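Long-range contacts in phosphoglycerol transferase GacH (Streptococcus pyogenes MGAS5005, PDB 6DGM), which probably transfers glycerol phosphate to the rhamnose polysaccharide of the streptococcal cell wall, the crystallised part being its metal-binding domain of the sulfatase and alkaline phosphatase clan: residues 134-139 with 197-202; 306-311 with 340-345; 65-70 with 245-250. All coordinates share one frame; numbering follows the deposited sequence.

Contact 1 (134-139 with 197-202). With 1GP (sn-glycerol-1-phosphate), chain D.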
# COMPACT_ATOMS: atom_id res chain seq x y z
N ASN A 134 5.86 19.17 -2.02
CA ASN A 134 4.99 18.38 -2.88
C ASN A 134 4.64 17.02 -2.29
O ASN A 134 4.19 16.13 -3.02
CB ASN A 134 5.64 18.22 -4.26
CG ASN A 134 5.67 19.52 -5.02
OD1 ASN A 134 4.76 20.35 -4.91
ND2 ASN A 134 6.73 19.72 -5.79
N ARG A 135 4.86 16.84 -0.99
CA ARG A 135 4.51 15.61 -0.29
C ARG A 135 3.25 15.89 0.53
O ARG A 135 3.26 16.75 1.40
CB ARG A 135 5.62 15.18 0.67
CG ARG A 135 6.95 14.87 0.01
CD ARG A 135 8.03 14.65 1.08
NE ARG A 135 9.34 14.69 0.44
CZ ARG A 135 10.48 14.94 1.08
NH1 ARG A 135 10.46 15.15 2.39
NH2 ARG A 135 11.62 14.98 0.40
N ILE A 136 2.19 15.14 0.25
CA ILE A 136 0.88 15.41 0.85
C ILE A 136 0.31 14.12 1.42
O ILE A 136 0.23 13.12 0.70
CB ILE A 136 -0.10 16.00 -0.20
CG1 ILE A 136 0.46 17.31 -0.76
CG2 ILE A 136 -1.51 16.14 0.41
CD1 ILE A 136 -0.33 17.86 -1.97
N ALA A 137 -0.09 14.14 2.70
CA ALA A 137 -0.82 13.05 3.32
C ALA A 137 -2.26 13.45 3.58
O ALA A 137 -2.56 14.62 3.77
CB ALA A 137 -0.16 12.64 4.66
N MET A 138 -3.16 12.46 3.57
CA MET A 138 -4.58 12.71 3.75
C MET A 138 -5.23 11.54 4.47
O MET A 138 -5.07 10.40 4.04
CB MET A 138 -5.26 12.85 2.38
CG MET A 138 -4.67 13.94 1.54
SD MET A 138 -5.38 14.03 -0.14
CE MET A 138 -7.05 14.10 0.22
N HIS A 139 -6.00 11.84 5.52
CA HIS A 139 -6.74 10.80 6.24
C HIS A 139 -7.90 11.42 7.02
O HIS A 139 -7.67 12.28 7.88
CB HIS A 139 -5.83 10.09 7.23
CG HIS A 139 -6.53 9.06 8.07
ND1 HIS A 139 -7.24 8.01 7.52
CD2 HIS A 139 -6.59 8.89 9.41
CE1 HIS A 139 -7.71 7.25 8.49
NE2 HIS A 139 -7.34 7.77 9.65
N GLU A 197 3.84 20.47 -10.98
CA GLU A 197 4.72 19.85 -10.01
C GLU A 197 4.59 18.34 -10.09
O GLU A 197 3.58 17.80 -10.54
CB GLU A 197 4.36 20.27 -8.58
CG GLU A 197 4.37 21.76 -8.33
CD GLU A 197 5.76 22.36 -8.28
OE1 GLU A 197 6.74 21.66 -7.94
OE2 GLU A 197 5.88 23.57 -8.60
N SER A 198 5.64 17.65 -9.64
CA SER A 198 5.58 16.22 -9.36
C SER A 198 5.29 16.06 -7.88
O SER A 198 6.06 16.53 -7.02
CB SER A 198 6.90 15.54 -9.72
OG SER A 198 7.07 15.53 -11.13
N GLN A 199 4.18 15.39 -7.57
CA GLN A 199 3.68 15.28 -6.21
C GLN A 199 3.59 13.82 -5.78
O GLN A 199 3.39 12.91 -6.59
CB GLN A 199 2.29 15.92 -6.09
CG GLN A 199 2.28 17.40 -6.41
CD GLN A 199 0.86 17.90 -6.59
OE1 GLN A 199 0.16 17.48 -7.50
NE2 GLN A 199 0.42 18.78 -5.69
N PHE A 200 3.75 13.61 -4.47
CA PHE A 200 3.51 12.30 -3.86
C PHE A 200 2.41 12.45 -2.83
O PHE A 200 2.52 13.25 -1.89
CB PHE A 200 4.77 11.73 -3.20
CG PHE A 200 4.48 10.42 -2.51
CD1 PHE A 200 4.37 9.26 -3.25
CD2 PHE A 200 4.25 10.37 -1.15
CE1 PHE A 200 4.07 8.07 -2.65
CE2 PHE A 200 3.93 9.17 -0.54
CZ PHE A 200 3.85 8.03 -1.30
N PHE A 201 1.35 11.66 -3.00
CA PHE A 201 0.23 11.63 -2.07
C PHE A 201 0.21 10.30 -1.35
O PHE A 201 0.31 9.25 -1.98
CB PHE A 201 -1.09 11.74 -2.83
CG PHE A 201 -1.38 13.10 -3.43
CD1 PHE A 201 -0.82 13.48 -4.63
CD2 PHE A 201 -2.26 13.95 -2.80
CE1 PHE A 201 -1.11 14.72 -5.19
CE2 PHE A 201 -2.57 15.17 -3.34
CZ PHE A 201 -1.99 15.57 -4.55
N SER A 202 0.06 10.35 -0.02
CA SER A 202 -0.21 9.16 0.78
C SER A 202 -1.59 9.33 1.38
O SER A 202 -1.79 10.19 2.24
CB SER A 202 0.82 8.98 1.89
OG SER A 202 0.52 7.78 2.62
C3 1GP D . -8.06 5.20 11.68
O3 1GP D . -6.57 4.26 9.99
C2 1GP D . -7.17 4.05 11.28
O2 1GP D . -7.32 6.40 11.95
C1 1GP D . -7.95 2.74 11.28
O1P 1GP D . -7.05 1.62 11.22
O2P 1GP D . -8.43 -0.43 10.23
O3P 1GP D . -6.41 -0.66 11.90
O4P 1GP D . -8.64 0.28 12.67
P 1GP D . -7.66 0.14 11.47
O HOH W 1 8.56 17.27 -6.23
O HOH W 2 2.14 20.43 -3.93
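Ile-136 and Phe-201 lie side by side on one face of two parallel strands, CD1 of Ile-136 3.8 Å from CE2 of Phe-201. Met-138, on the same face, brings its SD to the edge of that ring, 5.3 Å from the centroid of Phe-201, a Met-aromatic contact. These apolar chains suit a face covered by Leu-192 and Ile-189 of helix 182-192. The backbones are joined by four hydrogen bonds, from Phe-200 N to Asn-134 O (2.9 Å) through to Met-138 N to Ser-202 O (3.0 Å). At one end of the pairing, the chi1 of Asn-134 (-70°) brings its amide over to Glu-197, where ND2 donates a hydrogen bond to OE1 (2.9 Å) on the anti side, 32° out of the carboxylate plane. One water joins ND2 to Ser-198 O; another joins OD1 to Gln-199 NE2, which also bonds Leu-192 O while OE1 accepts from Asn-194 N. At the far end, NE2 of His-139 is hydrogen-bonded to O2 of sn-glycerol-1-phosphate (2.7 Å), near the ring plane, and ND1 to Ile-204 O, farther along strand 200-204. Using both nitrogens fixes the imidazole's rotation and ties the strand end to the pocket.

Contact 2 (306-311 with 340-345); sequences HPLINS and ASVDKS
Val-342 presses both methyl groups against the backbone and side chain of the 306-311 segment, and this is the close-packed part of the contact. CG2 of Val-342 lies 3.7 Å from the backbone C of Ile-309, while its CG1 comes within 4.0 Å of CB of Asn-310, the valine and asparagine side chains crossing at about a right angle. With CG1 beside the backbone N (chi1 -63°) and CG2 between N and the carbonyl carbon, the branched valine spreads along the strand and meets two successive residues. Next to it, OG of Ser-341 sits 3.9 Å from CB of Asn-310. That hydroxyl bonds OD2 of Asp-313, which also takes the backbone N-H of Asn-310, so one carboxylate outside the two segments ties strand and loop together where no direct hydrogen bond joins them.

Strand 308-310 is an outermost strand of the mixed central sheet, paired in parallel with strand 77-81 through backbone bonds of Ile-309 to Leu-79 and Gln-81. The 340-345 segment follows helix 328-339 and makes a type I turn from Ser-341 to Lys-344, closed by Lys-344 N to Ser-341 O at 3.0 Å. The CA–CB bond of Ile-309 points away from the turn, and its side chain touches Leu-337 of helix 328-339.

Ile-309, Asn-310 and Ser-341 are buried, whereas Leu-308 and Asp-343 are partly exposed. CB of Asp-343 still comes to 3.5 Å from O of Leu-308, but their side chains fit more loosely: they run alongside each other, heading opposite ways, with CB atoms 4.1 Å apart, and CG of Leu-308 reaches CG2 of Val-342 only at 4.4 Å. An aspartate suits this margin because its carboxylate can turn to its own loop, where OD2 receives NZ of Lys-344 in a 2.7 Å salt bridge; the same ammonium also bonds the carbonyl of Asn-338.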
# COMPACT_ATOMS: atom_id res chain seq x y z
N HIS A 306 1.98 -9.91 -11.75
CA HIS A 306 2.25 -9.97 -10.31
C HIS A 306 0.96 -10.35 -9.60
O HIS A 306 0.33 -9.52 -8.93
CB HIS A 306 2.76 -8.62 -9.80
CG HIS A 306 4.10 -8.24 -10.35
ND1 HIS A 306 5.24 -8.98 -10.11
CD2 HIS A 306 4.48 -7.22 -11.15
CE1 HIS A 306 6.26 -8.42 -10.72
NE2 HIS A 306 5.83 -7.35 -11.37
N PRO A 307 0.53 -11.61 -9.72
CA PRO A 307 -0.81 -11.97 -9.22
C PRO A 307 -0.95 -11.90 -7.71
O PRO A 307 -2.08 -11.75 -7.22
CB PRO A 307 -1.02 -13.40 -9.73
CG PRO A 307 0.37 -13.91 -10.05
CD PRO A 307 1.18 -12.71 -10.46
N LEU A 308 0.15 -12.02 -6.97
CA LEU A 308 0.11 -12.04 -5.51
C LEU A 308 1.40 -11.41 -5.02
O LEU A 308 2.49 -11.97 -5.24
CB LEU A 308 -0.02 -13.48 -5.01
CG LEU A 308 0.14 -13.71 -3.51
CD1 LEU A 308 -0.80 -12.85 -2.73
CD2 LEU A 308 -0.07 -15.18 -3.19
N ILE A 309 1.29 -10.27 -4.35
CA ILE A 309 2.44 -9.57 -3.82
C ILE A 309 2.10 -9.09 -2.41
O ILE A 309 0.98 -9.23 -1.93
CB ILE A 309 2.90 -8.40 -4.71
CG1 ILE A 309 1.83 -7.31 -4.79
CG2 ILE A 309 3.26 -8.93 -6.12
CD1 ILE A 309 2.24 -6.16 -5.72
N ASN A 310 3.10 -8.53 -1.74
CA ASN A 310 2.96 -7.99 -0.40
C ASN A 310 2.88 -6.48 -0.48
O ASN A 310 3.29 -5.86 -1.46
CB ASN A 310 4.22 -8.36 0.39
CG ASN A 310 3.95 -8.51 1.87
OD1 ASN A 310 2.96 -9.13 2.28
ND2 ASN A 310 4.84 -7.95 2.69
N SER A 311 2.35 -5.87 0.59
CA SER A 311 2.28 -4.41 0.64
C SER A 311 3.66 -3.77 0.49
O SER A 311 3.80 -2.69 -0.09
CB SER A 311 1.63 -3.94 1.94
OG SER A 311 2.34 -4.34 3.12
N ALA A 340 11.42 -13.38 -4.44
CA ALA A 340 11.56 -13.75 -3.04
C ALA A 340 10.43 -13.23 -2.17
O ALA A 340 10.61 -13.06 -0.96
CB ALA A 340 12.93 -13.29 -2.50
N SER A 341 9.24 -13.01 -2.73
CA SER A 341 8.17 -12.46 -1.92
C SER A 341 7.13 -13.52 -1.53
O SER A 341 7.38 -14.73 -1.59
CB SER A 341 7.52 -11.27 -2.65
OG SER A 341 6.66 -10.56 -1.77
N VAL A 342 5.95 -13.06 -1.11
CA VAL A 342 4.97 -13.91 -0.44
C VAL A 342 4.31 -14.93 -1.35
O VAL A 342 3.63 -15.84 -0.85
CB VAL A 342 3.90 -13.05 0.25
CG1 VAL A 342 4.53 -12.19 1.32
CG2 VAL A 342 3.17 -12.19 -0.75
N ASP A 343 4.49 -14.83 -2.66
CA ASP A 343 3.98 -15.83 -3.58
C ASP A 343 4.91 -17.02 -3.75
O ASP A 343 4.52 -18.00 -4.39
CB ASP A 343 3.76 -15.19 -4.95
CG ASP A 343 5.06 -14.73 -5.58
OD1 ASP A 343 5.79 -13.96 -4.91
OD2 ASP A 343 5.36 -15.16 -6.70
N LYS A 344 6.12 -16.94 -3.20
CA LYS A 344 7.14 -17.97 -3.31
C LYS A 344 7.22 -18.75 -1.99
O LYS A 344 6.72 -18.32 -0.96
CB LYS A 344 8.50 -17.32 -3.60
CG LYS A 344 8.55 -16.43 -4.84
CD LYS A 344 8.25 -17.22 -6.10
CE LYS A 344 8.64 -16.43 -7.35
NZ LYS A 344 7.91 -15.15 -7.48
N SER A 345 7.87 -19.89 -2.04
CA SER A 345 8.03 -20.69 -0.83
C SER A 345 9.12 -20.09 0.05
O SER A 345 10.23 -19.84 -0.44
CB SER A 345 8.40 -22.12 -1.19
OG SER A 345 8.59 -22.87 -0.01

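Contact 3 (65-70 with 245-250)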
# COMPACT_ATOMS: atom_id res chain seq x y z
N LEU A 65 -17.98 -4.65 -7.16
CA LEU A 65 -16.74 -4.05 -7.61
C LEU A 65 -16.58 -4.17 -9.12
O LEU A 65 -15.49 -4.48 -9.60
CB LEU A 65 -15.55 -4.71 -6.90
CG LEU A 65 -15.46 -4.48 -5.39
CD1 LEU A 65 -14.21 -5.17 -4.85
CD2 LEU A 65 -15.42 -3.02 -5.03
N PRO A 66 -17.64 -3.94 -9.92
CA PRO A 66 -17.46 -4.13 -11.38
C PRO A 66 -16.46 -3.18 -12.00
O PRO A 66 -15.66 -3.61 -12.86
CB PRO A 66 -18.88 -3.93 -11.94
CG PRO A 66 -19.54 -3.04 -10.94
CD PRO A 66 -19.00 -3.47 -9.60
N ASN A 67 -16.44 -1.91 -11.59
CA ASN A 67 -15.49 -0.97 -12.18
C ASN A 67 -14.06 -1.28 -11.73
O ASN A 67 -13.12 -1.18 -12.53
CB ASN A 67 -15.85 0.47 -11.81
CG ASN A 67 -17.19 0.88 -12.40
OD1 ASN A 67 -17.36 0.91 -13.61
ND2 ASN A 67 -18.13 1.19 -11.54
N ILE A 68 -13.88 -1.64 -10.47
CA ILE A 68 -12.53 -1.96 -10.01
C ILE A 68 -12.03 -3.24 -10.64
O ILE A 68 -10.85 -3.35 -11.00
CB ILE A 68 -12.49 -1.95 -8.47
CG1 ILE A 68 -12.50 -0.49 -7.97
CG2 ILE A 68 -11.22 -2.67 -7.97
CD1 ILE A 68 -12.69 -0.33 -6.48
N LYS A 69 -12.92 -4.20 -10.88
CA LYS A 69 -12.49 -5.41 -11.58
C LYS A 69 -12.06 -5.10 -13.00
O LYS A 69 -11.08 -5.66 -13.50
CB LYS A 69 -13.57 -6.47 -11.56
CG LYS A 69 -13.75 -7.10 -10.17
CD LYS A 69 -14.34 -8.49 -10.26
CE LYS A 69 -15.84 -8.47 -10.47
NZ LYS A 69 -16.56 -8.95 -9.25
N ALA A 70 -12.77 -4.18 -13.66
CA ALA A 70 -12.40 -3.79 -15.01
C ALA A 70 -11.06 -3.06 -15.01
O ALA A 70 -10.25 -3.22 -15.94
CB ALA A 70 -13.48 -2.90 -15.59
N THR A 245 -17.88 3.09 -3.34
CA THR A 245 -16.45 3.22 -3.57
C THR A 245 -16.10 2.83 -4.99
O THR A 245 -15.28 3.48 -5.64
CB THR A 245 -15.68 2.33 -2.60
OG1 THR A 245 -15.88 2.84 -1.27
CG2 THR A 245 -14.18 2.30 -2.92
N ASP A 246 -16.75 1.79 -5.50
CA ASP A 246 -16.44 1.29 -6.83
C ASP A 246 -16.75 2.35 -7.89
O ASP A 246 -15.92 2.63 -8.76
CB ASP A 246 -17.23 0.02 -7.08
CG ASP A 246 -16.91 -0.61 -8.40
OD1 ASP A 246 -15.78 -1.13 -8.54
OD2 ASP A 246 -17.78 -0.60 -9.29
N LYS A 247 -17.94 2.95 -7.81
CA LYS A 247 -18.31 4.00 -8.76
C LYS A 247 -17.44 5.24 -8.60
O LYS A 247 -17.05 5.85 -9.60
CB LYS A 247 -19.78 4.35 -8.60
CG LYS A 247 -20.71 3.22 -8.95
CD LYS A 247 -22.15 3.62 -8.69
CE LYS A 247 -23.09 2.45 -8.89
NZ LYS A 247 -22.76 1.32 -7.97
N GLU A 248 -17.15 5.64 -7.36
CA GLU A 248 -16.37 6.85 -7.16
C GLU A 248 -14.92 6.65 -7.60
O GLU A 248 -14.28 7.61 -8.04
CB GLU A 248 -16.42 7.30 -5.70
CG GLU A 248 -17.82 7.64 -5.21
CD GLU A 248 -18.43 8.84 -5.92
OE1 GLU A 248 -17.68 9.61 -6.57
OE2 GLU A 248 -19.68 9.03 -5.82
N THR A 249 -14.38 5.43 -7.47
CA THR A 249 -13.02 5.16 -7.91
C THR A 249 -12.92 5.29 -9.42
O THR A 249 -11.97 5.90 -9.94
CB THR A 249 -12.59 3.76 -7.43
OG1 THR A 249 -12.66 3.69 -5.99
CG2 THR A 249 -11.16 3.43 -7.88
N ARG A 250 -13.90 4.76 -10.15
CA ARG A 250 -13.93 4.96 -11.60
C ARG A 250 -13.96 6.45 -11.95
O ARG A 250 -13.23 6.90 -12.83
CB ARG A 250 -15.12 4.24 -12.21
CG ARG A 250 -15.36 4.57 -13.69
CD ARG A 250 -16.62 3.89 -14.20
NE ARG A 250 -16.98 4.32 -15.55
CZ ARG A 250 -18.01 3.85 -16.23
NH1 ARG A 250 -18.80 2.92 -15.69
NH2 ARG A 250 -18.26 4.29 -17.46
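OD2 of Asp-246 is held twice by Asn-67: it takes the backbone N-H at 3.0 Å through its syn lone pair, and a weak bond from ND2 at 2.9 Å. The other oxygen, OD1, accepts the backbone N-H of Ile-68 at 2.8 Å, met on the syn side 19° out of the carboxylate plane. The Asp-246 torsion, CG anti to its N (chi1 -176°), carries the carboxylate across from helix 229-257 to amides in the first turn of helix 66-74 that no preceding turn can satisfy. Leu-65, at the N-cap position, has no polar side chain to cap them, and Pro-66 suits the first turn because it has no N-H to satisfy; its CD lies 3.1 Å from OD2. Asn-67 continues outward: its OD1 accepts NH1 of Arg-250 at 3.2 Å, with amide and guanidinium planes 60° apart. Glu-254 holds NE of that extended arginine. On the buried side, CG1 of Ile-68 approaches CG2 of Thr-249 at 4.1 Å, and both side chains rest on Phe-267 of strand 263-269. A buried carboxylate facing a helix start would probably be stabilised as an anion by the N-H groups there and the positive end of the helix dipole.

Contacts 1 and 2 belong to the same mixed sheet but lie on opposite sides of the chain's centre, their own centres about 27 Å apart. Contact 1 is the buried one, joining neighbouring strands by regular backbone bonding and reaching the bound glycerol phosphate. Contact 2 sets an outermost strand against a turn, partly buried, and relies on van der Waals packing across the segments. Contact 3, also partly buried, joins two helices through a carboxylate and backbone amides, with a charged, exposed rim. Along the chain, contact 1 is nested inside the loop that contact 3 closes, whereas contact 2 follows both; none of the three touches another.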